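Local structure of DUF5624 domain-containing protein (Legionella pneumophila subsp. pneumophila, 4JX2) at residues M102-A105 with G109-E112; Q284-N289 with K399-N404. The protein is of unknown function, a putative secreted protein of the DUF5624 family whose fold combines alpha helices with a small mixed beta sheet. All coordinates share one frame; numbering follows the deposited sequence.

Contact 1. Residues M102-A105 with G109-E112; sequences MRTA and GFTE
The loop that carries the chain from strand 96-101 into helix 110-117 folds back on itself here, and the first residue of the helix, Phe110, lays its ring over the backbone at Arg103 and Thr104. Gly109 is the N-cap. With Phe110 CG anti to the backbone N (chi1 -178°), the ring reaches back over the loop. Thr104 N sits above the ring centre, 3.5 Å from Phe110 CD2, and Arg103 CA lies over the same face but nearer the rim. Alongside, Thr104 CG2 meets Phe110 CE2 at 3.7 Å. Arg103 adds its CB, 3.9 Å from Phe110 CE1, and then bends at chi3, which brings NH1 to 4.0 Å from Phe110 CZ. Phe110 CZ lies over one face of the guanidinium, the planes 81° apart, so the ring meets it by its rim and the two do not stack. Thr104 OG1 donates back to Arg103 O at 2.7 Å, tilted from the carbonyl plane. Arg103 NH2 bonds to a triethylene glycol, probably from the crystallisation liquor, and Phe110 also touches Thr234 of helix 223-247. The chemistry is thus van der Waals packing of an aromatic face on a peptide, in which the ring offers Thr104 N no classical hydrogen-bond acceptor.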
HETATM    1  N   MSE A 102      19.227   3.870   5.254  1.00 42.13           N
HETATM    2  CA  MSE A 102      18.368   3.854   6.445  1.00 42.02           C
HETATM    3  C   MSE A 102      18.346   2.463   7.126  1.00 43.96           C
HETATM    4  O   MSE A 102      17.830   2.305   8.239  1.00 41.03           O
HETATM    5  CB  MSE A 102      16.950   4.347   6.078  1.00 44.38           C
HETATM    6  CG  MSE A 102      16.898   5.844   5.834  1.00 53.75           C
HETATM    7 SE   MSE A 102      17.411   6.892   7.444  0.75 65.85          SE
HETATM    8  CE  MSE A 102      19.273   6.982   7.303  1.00 64.10           C
ATOM      9  N   ARG A 103      18.920   1.474   6.429  1.00 41.44           N
ATOM     10  CA  ARG A 103      19.090   0.063   6.800  1.00 40.64           C
ATOM     11  C   ARG A 103      20.180  -0.507   5.907  1.00 46.31           C
ATOM     12  O   ARG A 103      20.356  -0.026   4.789  1.00 45.69           O
ATOM     13  CB  ARG A 103      17.779  -0.766   6.709  1.00 34.46           C
ATOM     14  CG  ARG A 103      17.066  -0.704   5.368  1.00 42.98           C
ATOM     15  CD  ARG A 103      15.953  -1.725   5.238  1.00 45.11           C
ATOM     16  NE  ARG A 103      16.461  -3.028   4.824  1.00 49.38           N
ATOM     17  CZ  ARG A 103      16.428  -4.116   5.585  1.00 65.87           C
ATOM     18  NH1 ARG A 103      15.888  -4.071   6.804  1.00 54.88           N
ATOM     19  NH2 ARG A 103      16.922  -5.256   5.136  1.00 47.34           N
ATOM     20  N   THR A 104      20.930  -1.496   6.415  1.00 45.02           N
ATOM     21  CA  THR A 104      22.006  -2.218   5.716  1.00 46.76           C
ATOM     22  C   THR A 104      23.187  -1.282   5.343  1.00 54.33           C
ATOM     23  O   THR A 104      23.861  -1.500   4.323  1.00 55.07           O
ATOM     24  CB  THR A 104      21.480  -3.028   4.476  1.00 51.37           C
ATOM     25  OG1 THR A 104      21.144  -2.145   3.388  1.00 46.75           O
ATOM     26  CG2 THR A 104      20.324  -3.975   4.825  1.00 44.60           C
ATOM     27  N   ALA A 105      23.449  -0.257   6.180  1.00 52.24           N
ATOM     28  CA  ALA A 105      24.608   0.623   5.979  1.00 52.72           C
ATOM     29  C   ALA A 105      25.867  -0.188   6.281  1.00 56.83           C
ATOM     30  O   ALA A 105      25.951  -0.785   7.357  1.00 56.02           O
ATOM     31  CB  ALA A 105      24.529   1.849   6.874  1.00 53.14           C
ATOM     32  N   GLY A 109      27.163  -1.138  12.465  1.00 40.69           N
ATOM     33  CA  GLY A 109      26.580  -1.778  13.631  1.00 38.12           C
ATOM     34  C   GLY A 109      25.259  -2.446  13.302  1.00 38.03           C
ATOM     35  O   GLY A 109      24.718  -3.169  14.140  1.00 36.86           O
ATOM     36  N   PHE A 110      24.745  -2.239  12.067  1.00 32.70           N
ATOM     37  CA  PHE A 110      23.466  -2.791  11.604  1.00 31.53           C
ATOM     38  C   PHE A 110      23.519  -4.340  11.530  1.00 39.20           C
ATOM     39  O   PHE A 110      22.693  -5.007  12.157  1.00 38.35           O
ATOM     40  CB  PHE A 110      23.037  -2.187  10.226  1.00 31.45           C
ATOM     41  CG  PHE A 110      21.703  -2.711   9.739  1.00 31.05           C
ATOM     42  CD1 PHE A 110      20.507  -2.145  10.179  1.00 32.43           C
ATOM     43  CD2 PHE A 110      21.635  -3.818   8.893  1.00 31.67           C
ATOM     44  CE1 PHE A 110      19.270  -2.662   9.764  1.00 31.58           C
ATOM     45  CE2 PHE A 110      20.395  -4.328   8.476  1.00 32.54           C
ATOM     46  CZ  PHE A 110      19.225  -3.748   8.917  1.00 29.08           C
ATOM     47  N   THR A 111      24.472  -4.890  10.737  1.00 36.39           N
ATOM     48  CA  THR A 111      24.667  -6.319  10.529  1.00 35.36           C
ATOM     49  C   THR A 111      24.921  -6.971  11.875  1.00 37.33           C
ATOM     50  O   THR A 111      24.235  -7.937  12.210  1.00 37.91           O
ATOM     51  CB  THR A 111      25.811  -6.536   9.528  1.00 46.80           C
ATOM     52  OG1 THR A 111      25.437  -5.934   8.287  1.00 49.87           O
ATOM     53  CG2 THR A 111      26.143  -8.007   9.305  1.00 44.72           C
ATOM     54  N   GLU A 112      25.850  -6.390  12.666  1.00 31.94           N
ATOM     55  CA  GLU A 112      26.256  -6.848  13.995  1.00 31.94           C
ATOM     56  C   GLU A 112      25.052  -7.011  14.925  1.00 38.80           C
ATOM     57  O   GLU A 112      24.817  -8.113  15.434  1.00 37.97           O
ATOM     58  CB  GLU A 112      27.282  -5.882  14.621  1.00 33.25           C
ATOM     59  CG  GLU A 112      28.601  -5.768  13.867  1.00 39.55           C
ATOM     60  CD  GLU A 112      28.703  -4.726  12.765  1.00 53.99           C
ATOM     61  OE1 GLU A 112      27.683  -4.431  12.101  1.00 38.08           O
ATOM     62  OE2 GLU A 112      29.831  -4.237  12.527  1.00 51.97           O
TER

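Contact 2. Residues Q284-N289 with K399-N404; sequences QALSNN and KNWNYN
Two helix ends meet here, each closed by a Schellman motif, and the indole of Trp401 reaches from one to the other, its six-membered ring against Ala285 and Leu286. Trp401 CZ2 lies 3.6 Å from Ala285 CB, while its neighbour CH2 is 3.8 Å from Leu286 CD2. The ring comes in edge first: Ala285 C is in its plane, and Leu286 N is also at that edge, 3.7 Å from Trp401 CZ2. Leu286 runs across the indole at about a right angle, and only the CD2 branch touches. On one side the helix 279-286 ends with Asn288 at positive phi; Gln284 O takes both Asn289 N, at 2.9 Å, and Ser287 OG, at 2.7 Å, from opposite faces of its plane. On the other, Asn400 is the C-prime residue after helix 386-398, and a type I' turn from Lys399 to Asn402 sets Trp401 at the corner. The turn runs on into an Asx turn, closed by Asn404 N pointing at a lone pair of Asn402 OD1. A second bond to that oxygen comes from Asn404 ND2 at 3.0 Å, tilted 20° from the carbonyl plane. Trp401 stacks with His243 of helix 223-247 and touches Leu396 of helix 386-398.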
ATOM      1  N   GLN A 284       8.601  13.680  10.505  1.00 46.15           N
ATOM      2  CA  GLN A 284       7.890  14.748  11.222  1.00 46.00           C
ATOM      3  C   GLN A 284       8.764  15.291  12.345  1.00 49.53           C
ATOM      4  O   GLN A 284       8.814  16.505  12.531  1.00 51.02           O
ATOM      5  CB  GLN A 284       6.564  14.253  11.792  1.00 47.16           C
ATOM      6  CG  GLN A 284       5.436  14.058  10.782  1.00 70.06           C
ATOM      7  CD  GLN A 284       4.225  13.536  11.520  1.00 95.59           C
ATOM      8  OE1 GLN A 284       3.871  12.349  11.436  1.00 85.75           O
ATOM      9  NE2 GLN A 284       3.596  14.403  12.319  1.00 93.68           N
ATOM     10  N   ALA A 285       9.472  14.393  13.068  1.00 43.95           N
ATOM     11  CA  ALA A 285      10.394  14.730  14.148  1.00 43.77           C
ATOM     12  C   ALA A 285      11.562  15.582  13.608  1.00 48.93           C
ATOM     13  O   ALA A 285      11.850  16.639  14.173  1.00 51.80           O
ATOM     14  CB  ALA A 285      10.911  13.461  14.812  1.00 44.01           C
ATOM     15  N   LEU A 286      12.171  15.163  12.482  1.00 43.27           N
ATOM     16  CA  LEU A 286      13.260  15.877  11.815  1.00 42.99           C
ATOM     17  C   LEU A 286      12.841  17.298  11.444  1.00 51.88           C
ATOM     18  O   LEU A 286      13.607  18.245  11.648  1.00 53.53           O
ATOM     19  CB  LEU A 286      13.709  15.136  10.549  1.00 41.73           C
ATOM     20  CG  LEU A 286      14.425  13.796  10.727  1.00 44.70           C
ATOM     21  CD1 LEU A 286      14.592  13.084   9.382  1.00 44.91           C
ATOM     22  CD2 LEU A 286      15.764  13.958  11.416  1.00 43.21           C
ATOM     23  N   SER A 287      11.609  17.446  10.935  1.00 49.92           N
ATOM     24  CA  SER A 287      11.038  18.723  10.508  1.00 50.58           C
ATOM     25  C   SER A 287      10.620  19.592  11.670  1.00 57.81           C
ATOM     26  O   SER A 287      10.196  20.722  11.430  1.00 59.08           O
ATOM     27  CB  SER A 287       9.817  18.476   9.627  1.00 51.44           C
ATOM     28  OG  SER A 287       8.653  18.193  10.383  1.00 54.53           O
ATOM     29  N   ASN A 288      10.674  19.055  12.918  1.00 55.97           N
ATOM     30  CA  ASN A 288      10.214  19.704  14.152  1.00 57.79           C
ATOM     31  C   ASN A 288       8.743  20.122  13.947  1.00 64.29           C
ATOM     32  O   ASN A 288       8.346  21.262  14.198  1.00 66.43           O
ATOM     33  CB  ASN A 288      11.132  20.879  14.574  1.00 60.17           C
ATOM     34  CG  ASN A 288      10.812  21.503  15.916  1.00 88.77           C
ATOM     35  OD1 ASN A 288      10.863  22.725  16.058  1.00 92.37           O
ATOM     36  ND2 ASN A 288      10.483  20.698  16.935  1.00 75.40           N
ATOM     37  N   ASN A 289       7.969  19.176  13.396  1.00 59.75           N
ATOM     38  CA  ASN A 289       6.548  19.256  13.072  1.00 58.92           C
ATOM     39  C   ASN A 289       6.188  20.477  12.197  1.00 61.92           C
ATOM     40  O   ASN A 289       5.029  20.891  12.168  1.00 62.68           O
ATOM     41  CB  ASN A 289       5.725  19.203  14.350  1.00 60.22           C
ATOM     42  CG  ASN A 289       5.784  17.826  14.956  1.00 81.87           C
ATOM     43  OD1 ASN A 289       5.099  16.895  14.504  1.00 77.72           O
ATOM     44  ND2 ASN A 289       6.693  17.640  15.908  1.00 71.07           N
ATOM     45  N   LYS A 399      13.718  14.432  23.451  1.00 35.56           N
ATOM     46  CA  LYS A 399      15.026  14.845  23.997  1.00 35.53           C
ATOM     47  C   LYS A 399      15.855  15.661  22.979  1.00 37.90           C
ATOM     48  O   LYS A 399      17.040  15.877  23.205  1.00 38.87           O
ATOM     49  CB  LYS A 399      15.828  13.613  24.499  1.00 37.49           C
ATOM     50  CG  LYS A 399      15.073  12.675  25.468  1.00 47.46           C
ATOM     51  CD  LYS A 399      14.523  13.332  26.752  1.00 48.95           C
ATOM     52  CE  LYS A 399      14.011  12.342  27.783  1.00 56.66           C
ATOM     53  NZ  LYS A 399      12.837  11.554  27.314  1.00 69.21           N
ATOM     54  N   ASN A 400      15.220  16.161  21.900  1.00 34.61           N
ATOM     55  CA  ASN A 400      15.830  16.949  20.820  1.00 35.72           C
ATOM     56  C   ASN A 400      17.096  16.263  20.287  1.00 42.07           C
ATOM     57  O   ASN A 400      18.132  16.893  20.100  1.00 43.42           O
ATOM     58  CB  ASN A 400      16.105  18.408  21.254  1.00 38.14           C
ATOM     59  CG  ASN A 400      16.249  19.431  20.125  1.00 68.18           C
ATOM     60  OD1 ASN A 400      15.999  19.163  18.941  1.00 69.77           O
ATOM     61  ND2 ASN A 400      16.655  20.646  20.470  1.00 60.78           N
ATOM     62  N   TRP A 401      16.996  14.946  20.080  1.00 40.01           N
ATOM     63  CA  TRP A 401      17.999  14.052  19.493  1.00 41.45           C
ATOM     64  C   TRP A 401      19.200  13.805  20.411  1.00 44.88           C
ATOM     65  O   TRP A 401      20.104  13.044  20.035  1.00 45.21           O
ATOM     66  CB  TRP A 401      18.447  14.574  18.100  1.00 41.79           C
ATOM     67  CG  TRP A 401      17.264  14.851  17.222  1.00 43.23           C
ATOM     68  CD1 TRP A 401      16.567  16.023  17.124  1.00 46.78           C
ATOM     69  CD2 TRP A 401      16.522  13.881  16.483  1.00 42.48           C
ATOM     70  NE1 TRP A 401      15.469  15.854  16.315  1.00 45.95           N
ATOM     71  CE2 TRP A 401      15.394  14.540  15.937  1.00 46.39           C
ATOM     72  CE3 TRP A 401      16.730  12.526  16.182  1.00 43.76           C
ATOM     73  CZ2 TRP A 401      14.511  13.904  15.071  1.00 45.22           C
ATOM     74  CZ3 TRP A 401      15.827  11.878  15.357  1.00 44.72           C
ATOM     75  CH2 TRP A 401      14.729  12.560  14.818  1.00 45.29           C
ATOM     76  N   ASN A 402      19.170  14.354  21.635  1.00 38.42           N
ATOM     77  CA  ASN A 402      20.269  14.167  22.555  1.00 37.73           C
ATOM     78  C   ASN A 402      20.192  12.773  23.200  1.00 40.80           C
ATOM     79  O   ASN A 402      19.515  12.579  24.222  1.00 40.11           O
ATOM     80  CB  ASN A 402      20.302  15.282  23.587  1.00 33.05           C
ATOM     81  CG  ASN A 402      21.641  15.427  24.227  1.00 49.15           C
ATOM     82  OD1 ASN A 402      22.300  14.433  24.554  1.00 45.85           O
ATOM     83  ND2 ASN A 402      22.100  16.672  24.388  1.00 40.43           N
ATOM     84  N   TYR A 403      20.940  11.816  22.599  1.00 36.02           N
ATOM     85  CA  TYR A 403      21.032  10.409  23.036  1.00 34.33           C
ATOM     86  C   TYR A 403      21.629  10.228  24.475  1.00 38.08           C
ATOM     87  O   TYR A 403      21.591   9.114  25.017  1.00 37.28           O
ATOM     88  CB  TYR A 403      21.829   9.562  22.020  1.00 33.64           C
ATOM     89  CG  TYR A 403      23.135  10.174  21.568  1.00 35.19           C
ATOM     90  CD1 TYR A 403      24.245  10.210  22.416  1.00 35.98           C
ATOM     91  CD2 TYR A 403      23.286  10.664  20.270  1.00 36.50           C
ATOM     92  CE1 TYR A 403      25.461  10.739  21.995  1.00 34.79           C
ATOM     93  CE2 TYR A 403      24.506  11.185  19.832  1.00 38.13           C
ATOM     94  CZ  TYR A 403      25.591  11.223  20.700  1.00 44.32           C
ATOM     95  OH  TYR A 403      26.801  11.735  20.276  1.00 44.71           O
ATOM     96  N   ASN A 404      22.181  11.300  25.072  1.00 34.40           N
ATOM     97  CA  ASN A 404      22.719  11.238  26.422  1.00 35.10           C
ATOM     98  C   ASN A 404      21.573  11.370  27.426  1.00 43.81           C
ATOM     99  O   ASN A 404      21.739  11.005  28.601  1.00 47.05           O
ATOM    100  CB  ASN A 404      23.774  12.317  26.644  1.00 30.55           C
ATOM    101  CG  ASN A 404      24.975  12.220  25.711  1.00 48.36           C
ATOM    102  OD1 ASN A 404      25.917  11.411  25.896  1.00 40.93           O
ATOM    103  ND2 ASN A 404      24.986  13.072  24.696  1.00 32.10           N
TER

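In the fold
Helix 223-247 is the element the two contacts share. Ser238 bonds to Met102 O in contact 1, while further along the same helix Leu242 meets both Met102 of contact 1 and Leu286 of contact 2. The centres are about 21 Å apart and the nearest atoms about 7 Å, so the contacts do not touch. Contact 1 is local, its segments four residues apart in sequence; contact 2 ties ends 110 residues apart. Contact 1 also borders the second subunit, where Glu112 bonds to Tyr28 and Thr30 of that chain. Triethylene glycol and sulfate lie near Arg103, both probably from the crystallisation liquor, though such molecules often mark pockets; no other chain of the assembly touches contact 2.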